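Side-chain contacts in Myo-inositol phosphohydrolase (Mitsuokella multacida, PDB 4WU3), which probably removes phosphate groups from myo-inositol phosphates such as phytate, as a protein-tyrosine-phosphatase-like phytase, and here holds inositol tetrakisphosphate: residues S135-A138 against N139-G143; K191-T194 against E195-V199. The protein carries 2 engineered substitutions. One frame throughout, in Å; residues are numbered along the deposited sequence.

Contact 1: residues S135-A138 against N139-G143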
loop_
_atom_site.group_PDB
_atom_site.type_symbol
_atom_site.label_atom_id
_atom_site.label_comp_id
_atom_site.label_asym_id
_atom_site.label_seq_id
_atom_site.Cartn_x
_atom_site.Cartn_y
_atom_site.Cartn_z
ATOM N N SER A 135 -12.542 -22.297 -5.437
ATOM C CA SER A 135 -12.724 -20.856 -5.303
ATOM C C SER A 135 -12.545 -20.182 -6.644
ATOM O O SER A 135 -11.982 -20.758 -7.553
ATOM C CB SER A 135 -11.727 -20.265 -4.293
ATOM O OG SER A 135 -10.403 -20.299 -4.800
ATOM N N TRP A 136 -13.032 -18.954 -6.746
ATOM C CA TRP A 136 -12.876 -18.165 -7.944
ATOM C C TRP A 136 -11.656 -17.266 -7.805
ATOM O O TRP A 136 -11.617 -16.343 -6.978
ATOM C CB TRP A 136 -14.157 -17.366 -8.233
ATOM C CG TRP A 136 -15.204 -18.226 -8.829
ATOM C CD1 TRP A 136 -15.481 -18.380 -10.157
ATOM C CD2 TRP A 136 -16.097 -19.096 -8.129
ATOM N NE1 TRP A 136 -16.504 -19.282 -10.324
ATOM C CE2 TRP A 136 -16.894 -19.737 -9.092
ATOM C CE3 TRP A 136 -16.302 -19.390 -6.779
ATOM C CZ2 TRP A 136 -17.882 -20.647 -8.750
ATOM C CZ3 TRP A 136 -17.276 -20.297 -6.443
ATOM C CH2 TRP A 136 -18.060 -20.914 -7.426
ATOM N N PHE A 137 -10.652 -17.558 -8.623
ATOM C CA PHE A 137 -9.367 -16.892 -8.517
ATOM C C PHE A 137 -9.113 -15.883 -9.639
ATOM O O PHE A 137 -9.244 -16.197 -10.818
ATOM C CB PHE A 137 -8.254 -17.940 -8.506
ATOM C CG PHE A 137 -6.879 -17.357 -8.400
ATOM C CD1 PHE A 137 -6.307 -17.118 -7.177
ATOM C CD2 PHE A 137 -6.164 -17.053 -9.534
ATOM C CE1 PHE A 137 -5.035 -16.577 -7.088
ATOM C CE2 PHE A 137 -4.899 -16.516 -9.450
ATOM C CZ PHE A 137 -4.334 -16.272 -8.229
ATOM N N ALA A 138 -8.757 -14.668 -9.245
ATOM C CA ALA A 138 -8.186 -13.676 -10.150
ATOM C C ALA A 138 -6.749 -13.376 -9.700
ATOM O O ALA A 138 -6.339 -13.782 -8.607
ATOM C CB ALA A 138 -9.018 -12.400 -10.132
ATOM N N ASN A 139 -5.993 -12.652 -10.521
ATOM C CA ASN A 139 -4.613 -12.308 -10.171
ATOM C C ASN A 139 -4.512 -11.729 -8.768
ATOM O O ASN A 139 -5.359 -10.942 -8.362
ATOM C CB ASN A 139 -4.020 -11.316 -11.173
ATOM C CG ASN A 139 -3.770 -11.939 -12.534
ATOM O OD1 ASN A 139 -3.481 -13.139 -12.650
ATOM N ND2 ASN A 139 -3.886 -11.122 -13.582
ATOM N N HIS A 140 -3.463 -12.120 -8.046
ATOM C CA HIS A 140 -3.252 -11.719 -6.651
ATOM C C HIS A 140 -4.369 -12.173 -5.723
ATOM O O HIS A 140 -4.471 -11.655 -4.618
ATOM C CB HIS A 140 -3.147 -10.201 -6.504
ATOM C CG HIS A 140 -2.014 -9.584 -7.255
ATOM N ND1 HIS A 140 -0.706 -9.682 -6.837
ATOM C CD2 HIS A 140 -1.999 -8.812 -8.369
ATOM C CE1 HIS A 140 0.072 -9.024 -7.680
ATOM N NE2 HIS A 140 -0.688 -8.492 -8.621
ATOM N N ASP A 141 -5.191 -13.125 -6.165
ATOM C CA ASP A 141 -6.345 -13.610 -5.386
ATOM C C ASP A 141 -7.313 -12.492 -4.989
ATOM O O ASP A 141 -7.854 -12.478 -3.867
ATOM C CB ASP A 141 -5.894 -14.377 -4.144
ATOM C CG ASP A 141 -7.040 -15.105 -3.461
ATOM O OD1 ASP A 141 -8.072 -15.400 -4.123
ATOM O OD2 ASP A 141 -6.904 -15.382 -2.249
ATOM N N TRP A 142 -7.538 -11.566 -5.923
ATOM C CA TRP A 142 -8.417 -10.429 -5.684
ATOM C C TRP A 142 -9.710 -10.517 -6.497
ATOM O O TRP A 142 -10.204 -9.517 -7.042
ATOM C CB TRP A 142 -7.677 -9.120 -5.971
ATOM C CG TRP A 142 -6.678 -8.731 -4.881
ATOM C CD1 TRP A 142 -6.699 -9.116 -3.575
ATOM C CD2 TRP A 142 -5.550 -7.865 -5.024
ATOM N NE1 TRP A 142 -5.655 -8.546 -2.892
ATOM C CE2 TRP A 142 -4.932 -7.773 -3.759
ATOM C CE3 TRP A 142 -4.987 -7.171 -6.106
ATOM C CZ2 TRP A 142 -3.780 -7.021 -3.547
ATOM C CZ3 TRP A 142 -3.854 -6.413 -5.892
ATOM C CH2 TRP A 142 -3.263 -6.336 -4.628
ATOM N N GLY A 143 -10.278 -11.720 -6.539
ATOM C CA GLY A 143 -11.482 -11.975 -7.329
ATOM C C GLY A 143 -12.635 -11.054 -6.976
ATOM O O GLY A 143 -13.480 -10.764 -7.820
HETATM O O HOH W 1 -9.280 -18.153 -4.834
HETATM O O HOH W 2 -9.607 -14.445 -6.257
#
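The CD1-CE1 side of the Phe137 ring packs on the backbone and CB of Asp141, and this is the compact part of the contact: CE1 of Phe137 comes 3.6 Å from Asp141 N and 3.8 Å from Asp141 CB. The ring gets there because CG stands opposite the backbone N (chi1 180°), which swings it along the chain toward the turn that follows. The two side chains cross at about a right angle, yet the planes of ring and carboxylate are nearly parallel, 14° apart. Beside them, CB of Ala138 packs 3.8 Å from CA of Gly143.

A single water is held between strand and turn by four bonds. It donates to Trp136 O and, over 2.8 Å, to Asp141 OD1; it accepts from Ala138 N and, also over 2.8 Å, from Gly143 N. Two donated and two accepted bonds use the full capacity of the water and tie the carboxylate to both arms. OD2 of Asp141 has a long, weak ion pair with Arg248.

Trp142 is buried as well: its NE1 bonds to Asp213 O, and its ring meets Tyr292 of the second subunit edge-to-face. The looser, solvent-facing side is formed by Asn139 and His140, both exposed, with CB bonds leading away from 135-138. CB of His140 lies 3.5 Å above one face of the Trp142 ring, offset toward the rim. Backbone angles at Asn139 and His140, with a weak bond from Asp141 N to Ala138 O, identify a type II beta turn leaving strand 132-137 beside a bound inositol tetrakisphosphate.

Contact 2: residues K191-T194 against E195-V199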
loop_
_atom_site.group_PDB
_atom_site.type_symbol
_atom_site.label_atom_id
_atom_site.label_comp_id
_atom_site.label_asym_id
_atom_site.label_seq_id
_atom_site.Cartn_x
_atom_site.Cartn_y
_atom_site.Cartn_z
ATOM N N LYS A 191 -23.167 -32.455 -5.205
ATOM C CA LYS A 191 -23.449 -31.481 -4.159
ATOM C C LYS A 191 -22.661 -30.203 -4.362
ATOM O O LYS A 191 -21.469 -30.249 -4.615
ATOM C CB LYS A 191 -23.017 -32.042 -2.821
ATOM C CG LYS A 191 -24.134 -32.603 -1.999
ATOM C CD LYS A 191 -23.629 -32.979 -0.615
ATOM C CE LYS A 191 -23.211 -34.432 -0.532
ATOM N NZ LYS A 191 -22.738 -34.738 0.844
ATOM N N VAL A 192 -23.321 -29.067 -4.205
ATOM C CA VAL A 192 -22.648 -27.771 -4.230
ATOM C C VAL A 192 -23.040 -27.015 -2.959
ATOM O O VAL A 192 -24.222 -26.869 -2.663
ATOM C CB VAL A 192 -23.041 -26.959 -5.476
ATOM C CG1 VAL A 192 -22.196 -25.695 -5.584
ATOM C CG2 VAL A 192 -22.899 -27.806 -6.742
ATOM N N ARG A 193 -22.052 -26.563 -2.196
ATOM C CA ARG A 193 -22.314 -25.937 -0.906
ATOM C C ARG A 193 -21.409 -24.734 -0.684
ATOM O O ARG A 193 -20.272 -24.711 -1.147
ATOM C CB ARG A 193 -22.108 -26.943 0.237
ATOM C CG ARG A 193 -23.140 -28.068 0.276
ATOM C CD ARG A 193 -22.836 -29.124 1.325
ATOM N NE ARG A 193 -21.623 -29.876 1.034
ATOM C CZ ARG A 193 -21.120 -30.815 1.831
ATOM N NH1 ARG A 193 -21.733 -31.117 2.965
ATOM N NH2 ARG A 193 -20.007 -31.457 1.493
ATOM N N THR A 194 -21.937 -23.727 0.010
ATOM C CA THR A 194 -21.111 -22.692 0.621
ATOM C C THR A 194 -20.382 -23.326 1.788
ATOM O O THR A 194 -20.759 -24.407 2.237
ATOM C CB THR A 194 -21.955 -21.552 1.201
ATOM O OG1 THR A 194 -22.838 -22.071 2.207
ATOM C CG2 THR A 194 -22.755 -20.869 0.113
ATOM N N GLU A 195 -19.357 -22.660 2.303
ATOM C CA GLU A 195 -18.620 -23.206 3.443
ATOM C C GLU A 195 -19.536 -23.320 4.648
ATOM O O GLU A 195 -19.443 -24.265 5.439
ATOM C CB GLU A 195 -17.405 -22.335 3.789
ATOM C CG GLU A 195 -16.529 -22.920 4.889
ATOM C CD GLU A 195 -15.189 -22.220 5.010
ATOM O OE1 GLU A 195 -14.527 -21.983 3.973
ATOM O OE2 GLU A 195 -14.792 -21.911 6.144
ATOM N N GLU A 196 -20.425 -22.349 4.782
ATOM C CA GLU A 196 -21.346 -22.315 5.910
ATOM C C GLU A 196 -22.207 -23.567 5.921
ATOM O O GLU A 196 -22.375 -24.208 6.957
ATOM C CB GLU A 196 -22.243 -21.078 5.826
ATOM C CG GLU A 196 -23.332 -21.048 6.876
ATOM C CD GLU A 196 -24.271 -19.880 6.695
ATOM O OE1 GLU A 196 -24.576 -19.514 5.539
ATOM O OE2 GLU A 196 -24.700 -19.322 7.718
ATOM N N GLU A 197 -22.760 -23.901 4.760
ATOM C CA GLU A 197 -23.607 -25.081 4.654
ATOM C C GLU A 197 -22.825 -26.326 5.037
ATOM O O GLU A 197 -23.314 -27.149 5.796
ATOM C CB GLU A 197 -24.190 -25.217 3.245
ATOM C CG GLU A 197 -25.299 -24.215 2.959
ATOM C CD GLU A 197 -25.720 -24.183 1.499
ATOM O OE1 GLU A 197 -24.885 -24.480 0.605
ATOM O OE2 GLU A 197 -26.892 -23.830 1.246
ATOM N N MET A 198 -21.600 -26.445 4.534
ATOM C CA MET A 198 -20.805 -27.643 4.779
ATOM C C MET A 198 -20.463 -27.731 6.257
ATOM O O MET A 198 -20.557 -28.792 6.863
ATOM C CB MET A 198 -19.542 -27.619 3.921
ATOM C CG MET A 198 -18.819 -28.951 3.814
ATOM S SD MET A 198 -17.601 -29.107 5.113
ATOM C CE MET A 198 -16.375 -27.906 4.595
ATOM N N VAL A 199 -20.106 -26.604 6.856
ATOM C CA VAL A 199 -19.698 -26.593 8.257
ATOM C C VAL A 199 -20.877 -26.891 9.179
ATOM O O VAL A 199 -20.753 -27.636 10.151
ATOM C CB VAL A 199 -19.038 -25.243 8.642
ATOM C CG1 VAL A 199 -18.910 -25.112 10.148
ATOM C CG2 VAL A 199 -17.664 -25.133 8.004
HETATM O O HOH W 3 -25.183 -20.431 2.554
#
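Thr194 OG1 is gripped by the helix and by a water: it accepts from Glu197 N over 3.1 Å with an N-H...O angle of 164°, and a water hydrogen-bonded to OG1 at 2.9 Å donates to Glu196 OE1. OG1 reaches the helix end because chi1 of 60° sets it between the backbone N and the carbonyl carbon of Thr194. The carboxylate returns the bond, Thr194 N donating to Glu197 OE1 at 3.1 Å; OE1 is met on its anti side, 31° out of the carboxylate plane. These reciprocal bonds define a capping box, with Thr194 as N-cap of helix 195-201. The first helical turn is taken up by Met198 N bonding to Thr194 O.

Arg193 leaves the adjoining strand and meets the helix through the face of its guanidinium. CG of Met198 sits over the centre of that face, 3.5 Å above the plane, and CD of Lys191 covers the opposite face at 4.0 Å. A bend at chi3 turns the group into this slot, and its rotation is fixed by bonds from NH1 to Gln201 and from NH2 to Asn130 O, together with a salt bridge to Glu99. The CB bond of Glu195 is directed away from 191-194, and its OE2 bonds to His241 NE2.

How the contacts relate
Contact 1 closes at residue 143 and contact 2 opens at 191; their centres lie 20 Å apart and their nearest atoms about 7 Å, without touching. Both reach one antiparallel sheet, where strand 126-129 lies between 132-137 and 192-193. Helix 149-161 bridges them, since Leu160 packs on Trp136 from contact 1 and on Val192 and Thr194 from contact 2. Their common neighbour is segment 241-248, which corresponds to the HCX5R P-loop signature, with serine in the cysteine position. Contact 1 lies nearer the ligands: the His140 side chain is about 5 Å from tetrakisphosphate, and that of Asp141 about 6 Å from a bound phosphate ion, probably from the crystallisation liquor.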